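Local structure of neural cell adhesion molecule 1, 140 kDa isoform (Homo sapiens, 2E3V) at residues S12-E17 with Q26-E31; Y41-R46 with V82-L87; T22-F27 with E66-I71. The protein probably mediates adhesion between cells as a membrane glycoprotein, the part described being its first fibronectin type III domain. One frame throughout, in Å; residues are numbered along the deposited sequence.

One beta sandwich serves here to illustrate how the chemistry of a strand pair follows its place in the fold. Contacts 1 and 3 belong to the same three-stranded sheet and share strand 23-28, which meets strand 12-18 along one edge and strand 68-71 along the other; Q26 and F27 take part in both. Contact 2 joins the central strands of the opposing four-stranded sheet and is the most buried. Contact 1 lies at the surface, with a bulge and facing acids; contact 3, partly buried, separates polar from apolar faces; contact 2 sets a salt bridge behind an apolar face. F27 packs on Y41 and L84 between the sheets.

Contact 1: S12-E17 with Q26-E31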
# COMPACT_ATOMS: atom_id res chain seq x y z
N SER A 12 5.92 4.09 -6.29
CA SER A 12 4.93 4.36 -7.31
C SER A 12 4.01 3.15 -7.34
O SER A 12 4.47 2.04 -7.62
CB SER A 12 5.61 4.56 -8.67
OG SER A 12 4.66 4.51 -9.73
N ILE A 13 2.73 3.36 -7.03
CA ILE A 13 1.75 2.27 -7.07
C ILE A 13 1.43 2.00 -8.53
O ILE A 13 1.07 2.91 -9.27
CB ILE A 13 0.49 2.58 -6.24
CG1 ILE A 13 0.87 2.73 -4.76
CG2 ILE A 13 -0.57 1.46 -6.41
CD1 ILE A 13 -0.23 3.29 -3.86
N ASP A 14 1.59 0.74 -8.95
CA ASP A 14 1.47 0.38 -10.36
C ASP A 14 0.32 -0.54 -10.70
O ASP A 14 -0.12 -0.60 -11.85
CB ASP A 14 2.78 -0.27 -10.81
CG ASP A 14 3.94 0.68 -10.73
OD1 ASP A 14 3.74 1.87 -11.06
OD2 ASP A 14 5.03 0.25 -10.31
N GLN A 15 -0.14 -1.27 -9.70
CA GLN A 15 -1.23 -2.21 -9.88
C GLN A 15 -1.82 -2.56 -8.53
O GLN A 15 -1.09 -2.87 -7.58
CB GLN A 15 -0.74 -3.47 -10.58
CG GLN A 15 -1.83 -4.50 -10.82
CD GLN A 15 -1.32 -5.74 -11.53
OE1 GLN A 15 -0.13 -5.88 -11.81
NE2 GLN A 15 -2.24 -6.65 -11.83
N VAL A 16 -3.15 -2.50 -8.43
CA VAL A 16 -3.83 -2.98 -7.25
C VAL A 16 -4.77 -4.09 -7.67
O VAL A 16 -5.52 -3.94 -8.64
CB VAL A 16 -4.62 -1.86 -6.52
CG1 VAL A 16 -5.33 -2.42 -5.30
CG2 VAL A 16 -3.69 -0.73 -6.12
N GLU A 17 -4.70 -5.21 -6.96
CA GLU A 17 -5.64 -6.29 -7.15
C GLU A 17 -6.54 -6.34 -5.94
O GLU A 17 -6.13 -6.80 -4.87
CB GLU A 17 -4.93 -7.64 -7.41
CG GLU A 17 -4.20 -7.68 -8.75
CD GLU A 17 -5.11 -7.37 -9.93
OE1 GLU A 17 -6.21 -7.96 -10.03
OE2 GLU A 17 -4.72 -6.52 -10.77
N GLN A 26 0.68 -3.34 -5.54
CA GLN A 26 2.01 -3.46 -6.12
C GLN A 26 2.56 -2.11 -6.51
O GLN A 26 1.87 -1.28 -7.11
CB GLN A 26 2.05 -4.41 -7.30
CG GLN A 26 2.25 -5.86 -6.88
CD GLN A 26 2.38 -6.78 -8.08
OE1 GLN A 26 3.38 -7.50 -8.21
NE2 GLN A 26 1.41 -6.71 -8.98
N PHE A 27 3.84 -1.93 -6.21
CA PHE A 27 4.50 -0.67 -6.42
C PHE A 27 5.92 -0.90 -6.89
O PHE A 27 6.45 -2.02 -6.81
CB PHE A 27 4.53 0.11 -5.09
CG PHE A 27 5.30 -0.61 -4.00
CD1 PHE A 27 6.67 -0.41 -3.84
CD2 PHE A 27 4.65 -1.50 -3.14
CE1 PHE A 27 7.37 -1.10 -2.84
CE2 PHE A 27 5.35 -2.18 -2.15
CZ PHE A 27 6.71 -1.98 -2.00
N ASP A 28 6.53 0.16 -7.39
CA ASP A 28 7.93 0.10 -7.70
C ASP A 28 8.62 1.11 -6.81
O ASP A 28 8.02 2.11 -6.40
CB ASP A 28 8.21 0.36 -9.19
CG ASP A 28 7.89 1.78 -9.63
OD1 ASP A 28 6.80 1.99 -10.19
OD2 ASP A 28 8.73 2.69 -9.43
N GLU A 29 9.88 0.84 -6.52
CA GLU A 29 10.70 1.69 -5.69
C GLU A 29 12.14 1.51 -6.18
O GLU A 29 12.54 0.38 -6.46
CB GLU A 29 10.57 1.24 -4.23
CG GLU A 29 11.44 1.97 -3.23
CD GLU A 29 11.02 3.40 -2.98
OE1 GLU A 29 9.92 3.79 -3.43
OE2 GLU A 29 11.78 4.14 -2.33
N PRO A 30 12.91 2.61 -6.30
CA PRO A 30 14.29 2.45 -6.79
C PRO A 30 15.13 1.48 -5.96
O PRO A 30 14.92 1.34 -4.74
CB PRO A 30 14.86 3.87 -6.68
CG PRO A 30 13.67 4.74 -6.83
CD PRO A 30 12.61 4.03 -6.04
N GLU A 31 16.05 0.78 -6.63
CA GLU A 31 16.93 -0.18 -5.97
C GLU A 31 17.87 0.56 -5.01
O GLU A 31 18.38 1.64 -5.34
CB GLU A 31 17.74 -1.00 -6.99
CG GLU A 31 16.90 -1.80 -8.01
CD GLU A 31 16.01 -2.87 -7.38
OE1 GLU A 31 16.26 -3.28 -6.22
OE2 GLU A 31 15.04 -3.32 -8.05
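The first beta hairpin of the domain, strand 12-18 with strand 23-28, is interrupted here by a classic beta bulge, in which D14 and Q15 together face Q26. The carbonyl oxygen of Q26 takes both amides: D14 N lies 2.7 Å from Q26 O in a nearly straight bond, while Q15 N reaches Q26 O at a longer 3.3 Å and from farther out of the carbonyl plane. Q26 N returns a bond of 2.7 Å to Q15 O. Beyond the bulge the register is regular again, for S12 and D28 form a hydrogen-bonded pair in which each backbone N binds the other residue's O. The extra residue shifts the register by one in an edge pair of a fibronectin type III sandwich, and the non-hydrogen-bonded pair I13 and F27 still sends its side chains into the interior, where I13 meets V82 and L84 of the other sheet. On the outer face the acids converge. The carboxylates of D14 and D28 are nearly coplanar, 10° apart, and D14 OD2 comes within 2.5 Å of D28 OD1, a separation that suggests a proton held by one of them. D28 reaches this place because its CG sits between its own backbone N and carbonyl carbon (chi1 67°). S12 OG donates to D14 OD1 at 3.1 Å, on the syn side but tilted out of the carboxylate plane. Farther along, the side chains of Q15 and Q26 run side by side, pointing the same way, with their amide planes turned 47° apart.

Contact 2: Y41-R46 with V82-L87; sequences YKAEWR and VRLAAL
E44 and R83 face each other as a hydrogen-bonded pair, and their side chains cross obliquely on the side of the sheet turned away from the sandwich interior. One carboxylate oxygen does the work: R83 NE lies 2.9 Å from E44 OE2 in a bent salt-bridge bond that meets OE2 on its anti side, tilted from the carboxylate plane, and R83 NH2 adds a weak bond to the same atom at 3.2 Å. With both nitrogens on one oxygen and the planes 27° apart, the bridge is neither two-pronged nor flat. R83 bends over its partner because CG lies between the backbone N and the carbonyl carbon (chi1 55°), with the chain extended from there to NE; W53 meets the guanidinium through a cation-pi contact. The interior face is apolar. L84 CD1 presses on A43 CB at 3.5 Å, tighter than usual for two carbons, and the Y41 ring brings CE1 to 3.7 Å from A86 CB in an oblique approach. W45 and V82 touch through their CB atoms, after which the indole leads away toward I71 of the other sheet. Backbone bonds in both directions join K42 to A85 and E44 to R83, giving the regular antiparallel pairing of the two central strands in the four-stranded sheet of a fibronectin type III sandwich.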
# COMPACT_ATOMS: atom_id res chain seq x y z
N TYR A 41 8.05 -0.32 4.71
CA TYR A 41 7.10 0.50 3.96
C TYR A 41 5.92 0.77 4.87
O TYR A 41 5.59 -0.05 5.73
CB TYR A 41 6.59 -0.21 2.69
CG TYR A 41 7.66 -0.42 1.66
CD1 TYR A 41 7.99 0.59 0.76
CD2 TYR A 41 8.36 -1.62 1.59
CE1 TYR A 41 8.98 0.41 -0.19
CE2 TYR A 41 9.35 -1.82 0.65
CZ TYR A 41 9.66 -0.80 -0.24
OH TYR A 41 10.63 -0.98 -1.17
N LYS A 42 5.31 1.93 4.68
CA LYS A 42 4.10 2.28 5.40
C LYS A 42 3.04 2.58 4.37
O LYS A 42 3.22 3.44 3.50
CB LYS A 42 4.33 3.47 6.33
CG LYS A 42 3.11 3.78 7.22
CD LYS A 42 3.40 4.92 8.18
CE LYS A 42 2.24 5.09 9.15
NZ LYS A 42 2.45 6.19 10.15
N ALA A 43 1.95 1.82 4.43
CA ALA A 43 0.80 2.03 3.57
C ALA A 43 -0.27 2.79 4.34
O ALA A 43 -0.42 2.62 5.55
CB ALA A 43 0.25 0.71 3.11
N GLU A 44 -0.99 3.65 3.63
CA GLU A 44 -2.14 4.35 4.20
C GLU A 44 -3.29 4.21 3.22
O GLU A 44 -3.09 4.24 2.02
CB GLU A 44 -1.83 5.83 4.43
CG GLU A 44 -0.78 6.08 5.51
CD GLU A 44 -0.46 7.55 5.71
OE1 GLU A 44 -0.39 7.99 6.87
OE2 GLU A 44 -0.29 8.28 4.71
N TRP A 45 -4.50 4.04 3.74
CA TRP A 45 -5.67 3.91 2.88
C TRP A 45 -6.87 4.55 3.57
O TRP A 45 -6.89 4.72 4.79
CB TRP A 45 -5.94 2.44 2.52
CG TRP A 45 -6.23 1.58 3.72
CD1 TRP A 45 -7.46 1.22 4.21
CD2 TRP A 45 -5.27 1.00 4.61
NE1 TRP A 45 -7.32 0.45 5.34
CE2 TRP A 45 -5.98 0.30 5.60
CE3 TRP A 45 -3.86 1.02 4.65
CZ2 TRP A 45 -5.33 -0.39 6.64
CZ3 TRP A 45 -3.22 0.33 5.68
CH2 TRP A 45 -3.96 -0.36 6.66
N ARG A 46 -7.86 4.92 2.77
CA ARG A 46 -9.03 5.60 3.29
C ARG A 46 -10.19 5.44 2.33
O ARG A 46 -10.05 5.68 1.13
CB ARG A 46 -8.71 7.07 3.50
CG ARG A 46 -9.83 7.87 4.10
CD ARG A 46 -9.41 9.31 4.25
NE ARG A 46 -9.23 9.96 2.95
CZ ARG A 46 -8.89 11.24 2.80
NH1 ARG A 46 -8.69 12.01 3.87
NH2 ARG A 46 -8.77 11.75 1.58
N VAL A 82 -5.34 4.83 -1.74
CA VAL A 82 -4.23 4.16 -1.10
C VAL A 82 -2.93 4.85 -1.49
O VAL A 82 -2.78 5.33 -2.63
CB VAL A 82 -4.19 2.63 -1.41
CG1 VAL A 82 -4.08 2.36 -2.91
CG2 VAL A 82 -3.04 1.94 -0.65
N ARG A 83 -2.02 4.95 -0.53
CA ARG A 83 -0.71 5.54 -0.78
C ARG A 83 0.33 4.83 0.07
O ARG A 83 -0.01 4.12 1.04
CB ARG A 83 -0.72 7.04 -0.49
CG ARG A 83 -1.19 7.39 0.91
CD ARG A 83 -1.42 8.89 1.03
NE ARG A 83 -1.66 9.29 2.41
CZ ARG A 83 -2.01 10.52 2.78
NH1 ARG A 83 -2.16 11.48 1.88
NH2 ARG A 83 -2.21 10.79 4.07
N LEU A 84 1.59 5.02 -0.30
CA LEU A 84 2.70 4.30 0.31
C LEU A 84 3.91 5.18 0.52
O LEU A 84 4.16 6.08 -0.27
CB LEU A 84 3.14 3.18 -0.64
CG LEU A 84 2.69 1.73 -0.59
CD1 LEU A 84 1.26 1.51 -0.12
CD2 LEU A 84 2.91 1.16 -1.97
N ALA A 85 4.64 4.93 1.59
CA ALA A 85 5.91 5.58 1.84
C ALA A 85 6.94 4.53 2.21
O ALA A 85 6.60 3.47 2.75
CB ALA A 85 5.79 6.62 2.93
N ALA A 86 8.20 4.82 1.92
CA ALA A 86 9.32 3.95 2.26
C ALA A 86 10.12 4.56 3.39
O ALA A 86 10.23 5.78 3.50
CB ALA A 86 10.21 3.73 1.03
N LEU A 87 10.69 3.70 4.23
CA LEU A 87 11.52 4.10 5.35
C LEU A 87 12.89 3.46 5.23
O LEU A 87 13.00 2.27 4.97
CB LEU A 87 10.88 3.64 6.68
CG LEU A 87 11.75 3.61 7.95
CD1 LEU A 87 11.95 4.99 8.52
CD2 LEU A 87 11.14 2.71 9.02

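Contact 3: T22-F27 with E66-I71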
# COMPACT_ATOMS: atom_id res chain seq x y z
N THR A 22 -9.79 -7.41 1.15
CA THR A 22 -8.35 -7.22 1.06
C THR A 22 -7.99 -6.64 -0.30
O THR A 22 -8.78 -6.69 -1.25
CB THR A 22 -7.56 -8.55 1.24
OG1 THR A 22 -7.85 -9.44 0.15
CG2 THR A 22 -7.88 -9.24 2.57
N ALA A 23 -6.79 -6.07 -0.37
CA ALA A 23 -6.25 -5.54 -1.62
C ALA A 23 -4.75 -5.73 -1.66
O ALA A 23 -4.04 -5.43 -0.69
CB ALA A 23 -6.60 -4.08 -1.78
N GLN A 24 -4.27 -6.24 -2.78
CA GLN A 24 -2.84 -6.41 -2.98
C GLN A 24 -2.37 -5.21 -3.76
O GLN A 24 -2.86 -4.95 -4.86
CB GLN A 24 -2.54 -7.70 -3.71
CG GLN A 24 -2.79 -8.96 -2.87
CD GLN A 24 -2.37 -10.20 -3.60
OE1 GLN A 24 -2.73 -10.40 -4.76
NE2 GLN A 24 -1.58 -11.04 -2.94
N VAL A 25 -1.45 -4.45 -3.17
CA VAL A 25 -0.97 -3.21 -3.77
C VAL A 25 0.47 -3.40 -4.23
O VAL A 25 1.36 -3.60 -3.39
CB VAL A 25 -1.03 -2.03 -2.78
CG1 VAL A 25 -0.48 -0.76 -3.42
CG2 VAL A 25 -2.48 -1.81 -2.29
N GLN A 26 0.68 -3.34 -5.54
CA GLN A 26 2.01 -3.46 -6.12
C GLN A 26 2.56 -2.11 -6.51
O GLN A 26 1.87 -1.28 -7.11
CB GLN A 26 2.05 -4.41 -7.30
CG GLN A 26 2.25 -5.86 -6.88
CD GLN A 26 2.38 -6.78 -8.08
OE1 GLN A 26 3.38 -7.50 -8.21
NE2 GLN A 26 1.41 -6.71 -8.98
N PHE A 27 3.84 -1.93 -6.21
CA PHE A 27 4.50 -0.67 -6.42
C PHE A 27 5.92 -0.90 -6.89
O PHE A 27 6.45 -2.02 -6.81
CB PHE A 27 4.53 0.11 -5.09
CG PHE A 27 5.30 -0.61 -4.00
CD1 PHE A 27 6.67 -0.41 -3.84
CD2 PHE A 27 4.65 -1.50 -3.14
CE1 PHE A 27 7.37 -1.10 -2.84
CE2 PHE A 27 5.35 -2.18 -2.15
CZ PHE A 27 6.71 -1.98 -2.00
N GLU A 66 7.90 -9.12 -4.52
CA GLU A 66 6.92 -8.75 -5.52
C GLU A 66 6.59 -7.27 -5.52
O GLU A 66 5.72 -6.84 -6.29
CB GLU A 66 5.67 -9.60 -5.35
CG GLU A 66 5.91 -11.07 -5.67
CD GLU A 66 4.63 -11.83 -5.75
OE1 GLU A 66 4.02 -12.06 -4.69
OE2 GLU A 66 4.22 -12.19 -6.87
N GLY A 67 7.29 -6.49 -4.70
CA GLY A 67 7.04 -5.06 -4.55
C GLY A 67 5.58 -4.93 -4.15
O GLY A 67 4.80 -4.24 -4.80
N ILE A 68 5.21 -5.62 -3.08
CA ILE A 68 3.81 -5.76 -2.75
C ILE A 68 3.52 -5.60 -1.27
O ILE A 68 4.31 -6.03 -0.43
CB ILE A 68 3.30 -7.15 -3.25
CG1 ILE A 68 1.78 -7.22 -3.38
CG2 ILE A 68 3.82 -8.31 -2.36
CD1 ILE A 68 1.36 -8.38 -4.33
N VAL A 69 2.40 -4.94 -0.98
CA VAL A 69 1.85 -4.94 0.37
C VAL A 69 0.36 -5.29 0.27
O VAL A 69 -0.31 -4.92 -0.68
CB VAL A 69 2.08 -3.59 1.13
CG1 VAL A 69 3.58 -3.35 1.32
CG2 VAL A 69 1.41 -2.42 0.43
N THR A 70 -0.14 -6.04 1.25
CA THR A 70 -1.53 -6.42 1.24
C THR A 70 -2.23 -5.67 2.36
O THR A 70 -1.80 -5.70 3.51
CB THR A 70 -1.72 -7.93 1.42
OG1 THR A 70 -1.05 -8.60 0.36
CG2 THR A 70 -3.21 -8.31 1.41
N ILE A 71 -3.30 -4.99 1.99
CA ILE A 71 -4.14 -4.28 2.94
C ILE A 71 -5.31 -5.19 3.25
O ILE A 71 -5.89 -5.79 2.34
CB ILE A 71 -4.64 -2.95 2.37
CG1 ILE A 71 -3.46 -2.05 2.02
CG2 ILE A 71 -5.60 -2.29 3.37
CD1 ILE A 71 -3.82 -0.89 1.14
O HOH W 1 5.67 -4.41 -7.86
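G67 lies against one face of the F27 ring, its CA 4.2 Å from the ring centroid in a CH-pi contact offset toward the rim. G67 O also accepts the bond from F27 N at 2.9 Å, so G67 meets F27 twice, by its CA over the ring and by its O at the backbone N. Where the antiparallel pairing continues, V25 and V69 exchange two backbone bonds, as do A23 and I71. Side chains sort by face. Toward the interior V25 CG2 rests on I71 CD1 at 3.8 Å, the two crossing at a slant, and V69 CG1 approaches F27 CE2. On the other face I68 CD1 lies 3.7 Å from Q26 CG and also reaches Q24 CB, while Q24 runs alongside T70. I68 extends its CG1 branch anti to the backbone N (chi1 -161°), which carries CD1 along these glutamine stems. A water lies between F27 O (2.7 Å) and E66 O (2.9 Å), joining strand 23-28 to the loop before strand 68-71. Farther out, G67, with positive phi, is where the chain leaves helix 60-64, and its carbonyl points to F27. V82 and L84 of the opposing sheet back the valine and isoleucine face, and Y58 OH bonds to T70 O. In this three-stranded sheet of the fibronectin type III sandwich, aliphatic contacts are thus buried inside, while backbone bonds satisfy the buried polar atoms of the A23/I71 and V25/V69 pairs.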